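PDB 5N9X: adenylation domain from Streptomyces sp., which is an adenylation domain of the ANL (AMP-binding) superfamily and holds adenosine-5'-triphosphate and threonine in its pocket. Local coordinates for residues I100-P104 with A105-F109; T235-P239 with V240-R244; A263-T266 with A267-E271. All blocks are in the same frame, centred on the assembly; numbering follows the deposited sequence.

Each of the three interactions is local, made within one continuous stretch of chain, and all belong to the AMP-binding part of the protein. Interaction 1 starts helix 104-114, and the side chain of Arg106 is about 9 Å from the bound ATP and about 12 Å from the bound threonine. Its centre is 26 Å from that of interaction 2 and 33 Å from that of interaction 3. Those two, with centres 10 Å apart, touch directly, because helices 239-248 and 258-271 pack together. A salt bridge, Arg244 NH1 to Glu271 OE1 at 2.8 Å, joins them, and Val240 CG2 meets Ala267 CB at 3.8 Å.

Interaction 1. Residues I100-P104 with A105-F109; sequences IRNPP and ARNAF
The carbonyl oxygen of Pro103 receives two backbone N-H groups from the first turn of helix 104-114. Arg106 N approaches it to 2.7 Å, from above the carbonyl plane and 36° out of it, and Asn107 N adds a weak bond at 3.4 Å, the first of the i to i+4 kind; the next, Ala108 N to Pro104 O at 3.0 Å, is stronger and nearly straight. Pro103 holds the N-cap position and Pro104 the first helical one, where a proline's missing N-H costs the helix nothing. Ahead of the turn, the Asn102 amide faces the aliphatic part of Arg106. Arg106 CD lies 3.4 Å from Asn102 CG, while NE is 3.5 Å from Asn102 ND2; the amide and guanidinium planes are only 16° apart. Arg106 attains this position with CG anti to its own nitrogen (chi1 -155°) and a bend at chi2 that carries the chain back over Asn102. Asn102 CB also touches Asn107 OD1 at 3.6 Å, a buried oxygen for which the model offers no hydrogen-bond partner. The loop enters from strand 94-97; Asn107 packs on Arg74 of strand 70-74 and on Leu98, Asn102 meets Ile512, and Ala108 lies on Pro127, placing the helix start between the parallel sheet and surrounding loops.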
loop_
_atom_site.group_PDB
_atom_site.type_symbol
_atom_site.label_atom_id
_atom_site.label_comp_id
_atom_site.label_asym_id
_atom_site.label_seq_id
_atom_site.Cartn_x
_atom_site.Cartn_y
_atom_site.Cartn_z
ATOM N N ILE A 100 1.630 -9.710 12.077
ATOM C CA ILE A 100 1.422 -10.916 12.878
ATOM C C ILE A 100 0.414 -11.939 12.269
ATOM O O ILE A 100 0.461 -13.121 12.619
ATOM C CB ILE A 100 1.027 -10.519 14.323
ATOM C CG1 ILE A 100 2.204 -9.785 14.982
ATOM C CG2 ILE A 100 0.686 -11.726 15.170
ATOM C CD1 ILE A 100 1.933 -9.251 16.372
ATOM N N ARG A 101 -0.445 -11.535 11.327
ATOM C CA ARG A 101 -1.240 -12.548 10.608
ATOM C C ARG A 101 -0.410 -13.184 9.498
ATOM O O ARG A 101 -0.885 -14.078 8.799
ATOM C CB ARG A 101 -2.557 -11.994 10.021
ATOM C CG ARG A 101 -2.604 -10.517 9.831
ATOM C CD ARG A 101 -3.980 -9.903 9.725
ATOM N NE ARG A 101 -3.821 -8.479 9.436
ATOM C CZ ARG A 101 -3.785 -7.954 8.218
ATOM N NH1 ARG A 101 -3.968 -8.718 7.140
ATOM N NH2 ARG A 101 -3.610 -6.651 8.083
ATOM N N ASN A 102 0.829 -12.737 9.324
ATOM C CA ASN A 102 1.728 -13.440 8.416
ATOM C C ASN A 102 2.019 -14.832 8.979
ATOM O O ASN A 102 2.359 -14.965 10.159
ATOM C CB ASN A 102 3.038 -12.673 8.225
ATOM C CG ASN A 102 2.977 -11.645 7.108
ATOM O OD1 ASN A 102 2.023 -11.592 6.325
ATOM N ND2 ASN A 102 4.013 -10.814 7.034
ATOM N N PRO A 103 1.885 -15.870 8.136
ATOM C CA PRO A 103 2.211 -17.248 8.517
ATOM C C PRO A 103 3.663 -17.381 8.951
ATOM O O PRO A 103 4.552 -16.841 8.292
ATOM C CB PRO A 103 1.945 -18.045 7.234
ATOM C CG PRO A 103 2.042 -17.041 6.130
ATOM C CD PRO A 103 1.513 -15.766 6.716
ATOM N N PRO A 104 3.899 -18.103 10.051
ATOM C CA PRO A 104 5.219 -18.348 10.639
ATOM C C PRO A 104 6.337 -18.614 9.622
ATOM O O PRO A 104 7.456 -18.146 9.843
ATOM C CB PRO A 104 4.978 -19.584 11.511
ATOM C CG PRO A 104 3.561 -19.470 11.916
ATOM C CD PRO A 104 2.845 -18.872 10.734
ATOM N N ALA A 105 6.050 -19.334 8.541
ATOM C CA ALA A 105 7.058 -19.612 7.516
ATOM C C ALA A 105 7.482 -18.340 6.763
ATOM O O ALA A 105 8.635 -18.197 6.347
ATOM C CB ALA A 105 6.541 -20.653 6.544
ATOM N N ARG A 106 6.545 -17.411 6.602
ATOM C CA ARG A 106 6.840 -16.148 5.937
ATOM C C ARG A 106 7.745 -15.248 6.790
ATOM O O ARG A 106 8.689 -14.640 6.271
ATOM C CB ARG A 106 5.542 -15.422 5.578
ATOM C CG ARG A 106 5.668 -14.451 4.413
ATOM C CD ARG A 106 4.970 -13.145 4.774
ATOM N NE ARG A 106 5.507 -11.969 4.086
ATOM C CZ ARG A 106 5.101 -11.530 2.896
ATOM N NH1 ARG A 106 4.137 -12.163 2.241
ATOM N NH2 ARG A 106 5.652 -10.450 2.366
ATOM N N ASN A 107 7.467 -15.152 8.087
ATOM C CA ASN A 107 8.364 -14.420 8.976
ATOM C C ASN A 107 9.745 -15.056 8.961
ATOM O O ASN A 107 10.746 -14.373 8.776
ATOM C CB ASN A 107 7.839 -14.380 10.411
ATOM C CG ASN A 107 6.580 -13.548 10.560
ATOM O OD1 ASN A 107 6.271 -12.688 9.730
ATOM N ND2 ASN A 107 5.833 -13.816 11.630
ATOM N N ALA A 108 9.780 -16.371 9.142
ATOM C CA ALA A 108 11.027 -17.119 9.155
ATOM C C ALA A 108 11.876 -16.811 7.943
ATOM O O ALA A 108 13.079 -16.690 8.059
ATOM C CB ALA A 108 10.749 -18.600 9.239
ATOM N N PHE A 109 11.235 -16.661 6.785
ATOM C CA PHE A 109 11.968 -16.367 5.565
ATOM C C PHE A 109 12.513 -14.960 5.525
ATOM O O PHE A 109 13.658 -14.749 5.126
ATOM C CB PHE A 109 11.113 -16.560 4.328
ATOM C CG PHE A 109 11.787 -16.072 3.078
ATOM C CD1 PHE A 109 12.815 -16.810 2.508
ATOM C CD2 PHE A 109 11.418 -14.868 2.491
ATOM C CE1 PHE A 109 13.453 -16.367 1.370
ATOM C CE2 PHE A 109 12.054 -14.417 1.354
ATOM C CZ PHE A 109 13.071 -15.172 0.791
#

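Interaction 2. Residues T235-P239 with V240-R244; sequences TARTP and VETAR
The Glu241 carboxylate and the Arg237 guanidinium stand almost at right angles, their planes 88° apart, and Arg237 NE remains 6.1 Å from Glu241 OE1; opposite charges are near but do not pair. The carboxylate instead meets Thr238: the backbone N approaches OE1 at 2.6 Å on the anti side, 29° out of plane, and Thr238 OG1 adds a weak bond to the same oxygen. The bend of Glu241 at chi2 turns OE1 back toward the N-cap residue. In return Glu241 N gives a weak bond of 3.4 Å to Thr238 OG1, which completes a capping box at the start of helix 239-248. Thr238 O is gripped twice by Thr242, by OG1 at 3.0 Å and by N at 3.1 Å, from opposite faces of the carbonyl plane. Arg237 contributes carbon here, its CD lying 3.4 Å from Thr242 OG1 as the two side chains pass roughly perpendicular. Beyond the box, Thr242 touches Phe206 and Glu241 touches Trp234. Because OE1 sits at the amino end of a helix and accepts a short N-H bond, its negative charge would probably be favoured there.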
loop_
_atom_site.group_PDB
_atom_site.type_symbol
_atom_site.label_atom_id
_atom_site.label_comp_id
_atom_site.label_asym_id
_atom_site.label_seq_id
_atom_site.Cartn_x
_atom_site.Cartn_y
_atom_site.Cartn_z
ATOM N N THR A 235 -10.362 -8.101 14.649
ATOM C CA THR A 235 -10.715 -8.640 13.330
ATOM C C THR A 235 -12.222 -8.812 13.157
ATOM O O THR A 235 -12.714 -9.037 12.048
ATOM C CB THR A 235 -10.029 -10.002 13.074
ATOM O OG1 THR A 235 -10.157 -10.827 14.236
ATOM C CG2 THR A 235 -8.552 -9.798 12.795
ATOM N N ALA A 236 -12.947 -8.705 14.264
ATOM C CA ALA A 236 -14.402 -8.798 14.246
ATOM C C ALA A 236 -15.044 -7.409 14.149
ATOM O O ALA A 236 -16.276 -7.275 14.195
ATOM C CB ALA A 236 -14.905 -9.535 15.485
ATOM N N ARG A 237 -14.209 -6.377 14.020
ATOM C CA ARG A 237 -14.721 -5.039 13.750
ATOM C C ARG A 237 -15.303 -5.028 12.341
ATOM O O ARG A 237 -14.694 -5.545 11.404
ATOM C CB ARG A 237 -13.632 -3.972 13.911
ATOM C CG ARG A 237 -13.806 -2.754 13.002
ATOM C CD ARG A 237 -12.853 -1.636 13.386
ATOM N NE ARG A 237 -11.588 -2.181 13.847
ATOM C CZ ARG A 237 -11.039 -1.903 15.023
ATOM N NH1 ARG A 237 -11.640 -1.079 15.874
ATOM N NH2 ARG A 237 -9.890 -2.463 15.351
ATOM N N THR A 238 -16.498 -4.468 12.207
ATOM C CA THR A 238 -17.182 -4.390 10.924
ATOM C C THR A 238 -16.777 -3.113 10.200
ATOM O O THR A 238 -16.166 -2.229 10.810
ATOM C CB THR A 238 -18.708 -4.440 11.115
ATOM O OG1 THR A 238 -19.071 -3.657 12.262
ATOM C CG2 THR A 238 -19.160 -5.872 11.336
ATOM N N PRO A 239 -17.081 -3.019 8.891
ATOM C CA PRO A 239 -16.939 -1.736 8.200
ATOM C C PRO A 239 -17.756 -0.659 8.890
ATOM O O PRO A 239 -17.355 0.504 8.930
ATOM C CB PRO A 239 -17.502 -2.021 6.807
ATOM C CG PRO A 239 -17.235 -3.452 6.604
ATOM C CD PRO A 239 -17.481 -4.082 7.955
ATOM N N VAL A 240 -18.901 -1.070 9.424
ATOM C CA VAL A 240 -19.813 -0.166 10.102
ATOM C C VAL A 240 -19.143 0.448 11.338
ATOM O O VAL A 240 -19.272 1.650 11.593
ATOM C CB VAL A 240 -21.117 -0.897 10.491
ATOM C CG1 VAL A 240 -22.064 0.035 11.230
ATOM C CG2 VAL A 240 -21.796 -1.468 9.240
ATOM N N GLU A 241 -18.408 -0.374 12.085
ATOM C CA GLU A 241 -17.660 0.103 13.248
ATOM C C GLU A 241 -16.515 1.020 12.824
ATOM O O GLU A 241 -16.190 1.999 13.490
ATOM C CB GLU A 241 -17.124 -1.082 14.056
ATOM C CG GLU A 241 -18.059 -1.550 15.168
ATOM C CD GLU A 241 -18.197 -3.063 15.233
ATOM O OE1 GLU A 241 -17.402 -3.774 14.580
ATOM O OE2 GLU A 241 -19.098 -3.542 15.951
ATOM N N THR A 242 -15.901 0.676 11.705
ATOM C CA THR A 242 -14.819 1.451 11.141
ATOM C C THR A 242 -15.347 2.826 10.775
ATOM O O THR A 242 -14.792 3.860 11.168
ATOM C CB THR A 242 -14.242 0.739 9.902
ATOM O OG1 THR A 242 -13.700 -0.522 10.305
ATOM C CG2 THR A 242 -13.186 1.591 9.204
ATOM N N ALA A 243 -16.433 2.830 10.018
ATOM C CA ALA A 243 -17.129 4.071 9.722
ATOM C C ALA A 243 -17.405 4.881 11.003
ATOM O O ALA A 243 -17.190 6.085 11.032
ATOM C CB ALA A 243 -18.428 3.782 8.974
ATOM N N ARG A 244 -17.842 4.223 12.067
ATOM C CA ARG A 244 -18.274 4.956 13.246
ATOM C C ARG A 244 -17.092 5.613 13.956
ATOM O O ARG A 244 -17.172 6.764 14.381
ATOM C CB ARG A 244 -19.073 4.032 14.170
ATOM C CG ARG A 244 -20.571 4.133 13.898
ATOM C CD ARG A 244 -21.295 2.787 13.739
ATOM N NE ARG A 244 -21.620 2.130 14.998
ATOM C CZ ARG A 244 -22.555 1.192 15.144
ATOM N NH1 ARG A 244 -23.296 0.797 14.117
ATOM N NH2 ARG A 244 -22.762 0.653 16.334
#

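Interaction 3. Residues A263-T266 with A267-E271; sequences ALTT and AVLGE
Thr265 and Leu269, one helical turn apart, lie side by side and point the same way, with Thr265 CG2 3.6 Å from Leu269 CD2. The threonine methyl is anti to its backbone N, which leaves OG1 beside that nitrogen and directed back along the helix to its hydrogen bond with Phe261 O. Leu269, at chi1 -86°, brings both methyls to the preceding turn: CD2 rests against the threonine methyl and CD1 comes within 3.5 Å of Thr265 O. Backbone bonding continues beneath them, from Leu269 N to Thr265 O at 2.9 Å. Thr266 has the same conformation as Thr265, and its OG1 is likewise bonded to a carbonyl one turn earlier, that of Gly262.

Helix 258-271 connects parallel strands 253-256 and 280-284 as the crossover of a beta-alpha-beta unit, and Leu264 faces the first of these, touching Leu254 and Gln256. Its CB starts off away from the following turn, yet CG is anti to the backbone N, and chi2 near 50° then turns CD1 toward that turn, 4.1 Å from Val268 CG2, an oblique apolar contact. Val268 has CG1 anti to its nitrogen (chi1 165°), and this puts CG2 beside that nitrogen, 3.4 Å from Leu264 O. The same carbonyl accepts Val268 N at 2.8 Å, whereas Ala267 N reaches Ala263 O only weakly. Ala243 of helix 239-248 covers both Leu264 and Val268; toward helix 290-300, Thr265 meets Trp296, Val268 meets Phe300 and Leu269 meets Pro295.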
loop_
_atom_site.group_PDB
_atom_site.type_symbol
_atom_site.label_atom_id
_atom_site.label_comp_id
_atom_site.label_asym_id
_atom_site.label_seq_id
_atom_site.Cartn_x
_atom_site.Cartn_y
_atom_site.Cartn_z
ATOM N N ALA A 263 -16.544 -0.985 0.509
ATOM C CA ALA A 263 -17.204 -1.539 1.679
ATOM C C ALA A 263 -17.484 -0.462 2.751
ATOM O O ALA A 263 -18.500 -0.510 3.446
ATOM C CB ALA A 263 -16.365 -2.651 2.246
ATOM N N LEU A 264 -16.573 0.498 2.890
ATOM C CA LEU A 264 -16.794 1.608 3.787
ATOM C C LEU A 264 -18.043 2.409 3.370
ATOM O O LEU A 264 -18.899 2.770 4.189
ATOM C CB LEU A 264 -15.561 2.506 3.807
ATOM C CG LEU A 264 -15.670 3.727 4.719
ATOM C CD1 LEU A 264 -16.135 3.289 6.102
ATOM C CD2 LEU A 264 -14.337 4.457 4.804
ATOM N N THR A 265 -18.129 2.684 2.082
ATOM C CA THR A 265 -19.218 3.458 1.529
ATOM C C THR A 265 -20.573 2.814 1.756
ATOM O O THR A 265 -21.554 3.512 2.021
ATOM C CB THR A 265 -19.004 3.676 0.032
ATOM O OG1 THR A 265 -17.733 4.307 -0.153
ATOM C CG2 THR A 265 -20.114 4.544 -0.556
ATOM N N THR A 266 -20.623 1.491 1.636
ATOM C CA THR A 266 -21.853 0.763 1.848
ATOM C C THR A 266 -22.347 1.024 3.254
ATOM O O THR A 266 -23.522 1.328 3.472
ATOM C CB THR A 266 -21.659 -0.738 1.635
ATOM O OG1 THR A 266 -21.195 -0.977 0.299
ATOM C CG2 THR A 266 -22.960 -1.484 1.871
ATOM N N ALA A 267 -21.414 0.928 4.192
ATOM C CA ALA A 267 -21.678 1.106 5.606
ATOM C C ALA A 267 -22.073 2.551 5.961
ATOM O O ALA A 267 -23.004 2.773 6.728
ATOM C CB ALA A 267 -20.460 0.673 6.402
ATOM N N VAL A 268 -21.354 3.528 5.420
ATOM C CA VAL A 268 -21.687 4.931 5.650
ATOM C C VAL A 268 -23.092 5.248 5.123
ATOM O O VAL A 268 -23.913 5.852 5.813
ATOM C CB VAL A 268 -20.640 5.875 4.983
ATOM C CG1 VAL A 268 -21.167 7.300 4.895
ATOM C CG2 VAL A 268 -19.306 5.828 5.726
ATOM N N LEU A 269 -23.370 4.803 3.906
ATOM C CA LEU A 269 -24.669 5.027 3.287
ATOM C C LEU A 269 -25.801 4.276 3.992
ATOM O O LEU A 269 -26.919 4.799 4.113
ATOM C CB LEU A 269 -24.628 4.640 1.808
ATOM C CG LEU A 269 -24.158 5.673 0.776
ATOM C CD1 LEU A 269 -23.063 6.569 1.313
ATOM C CD2 LEU A 269 -23.709 5.004 -0.542
ATOM N N GLY A 270 -25.534 3.056 4.446
ATOM C CA GLY A 270 -26.562 2.266 5.119
ATOM C C GLY A 270 -27.017 2.835 6.465
ATOM O O GLY A 270 -28.212 3.022 6.709
ATOM N N GLU A 271 -26.061 3.120 7.340
ATOM C CA GLU A 271 -26.358 3.722 8.632
ATOM C C GLU A 271 -26.600 5.252 8.510
ATOM O O GLU A 271 -27.062 5.896 9.441
ATOM C CB GLU A 271 -25.220 3.403 9.616
ATOM C CG GLU A 271 -25.442 3.929 11.037
ATOM C CD GLU A 271 -24.751 3.090 12.100
ATOM O OE1 GLU A 271 -24.940 1.851 12.086
ATOM O OE2 GLU A 271 -24.038 3.683 12.946
#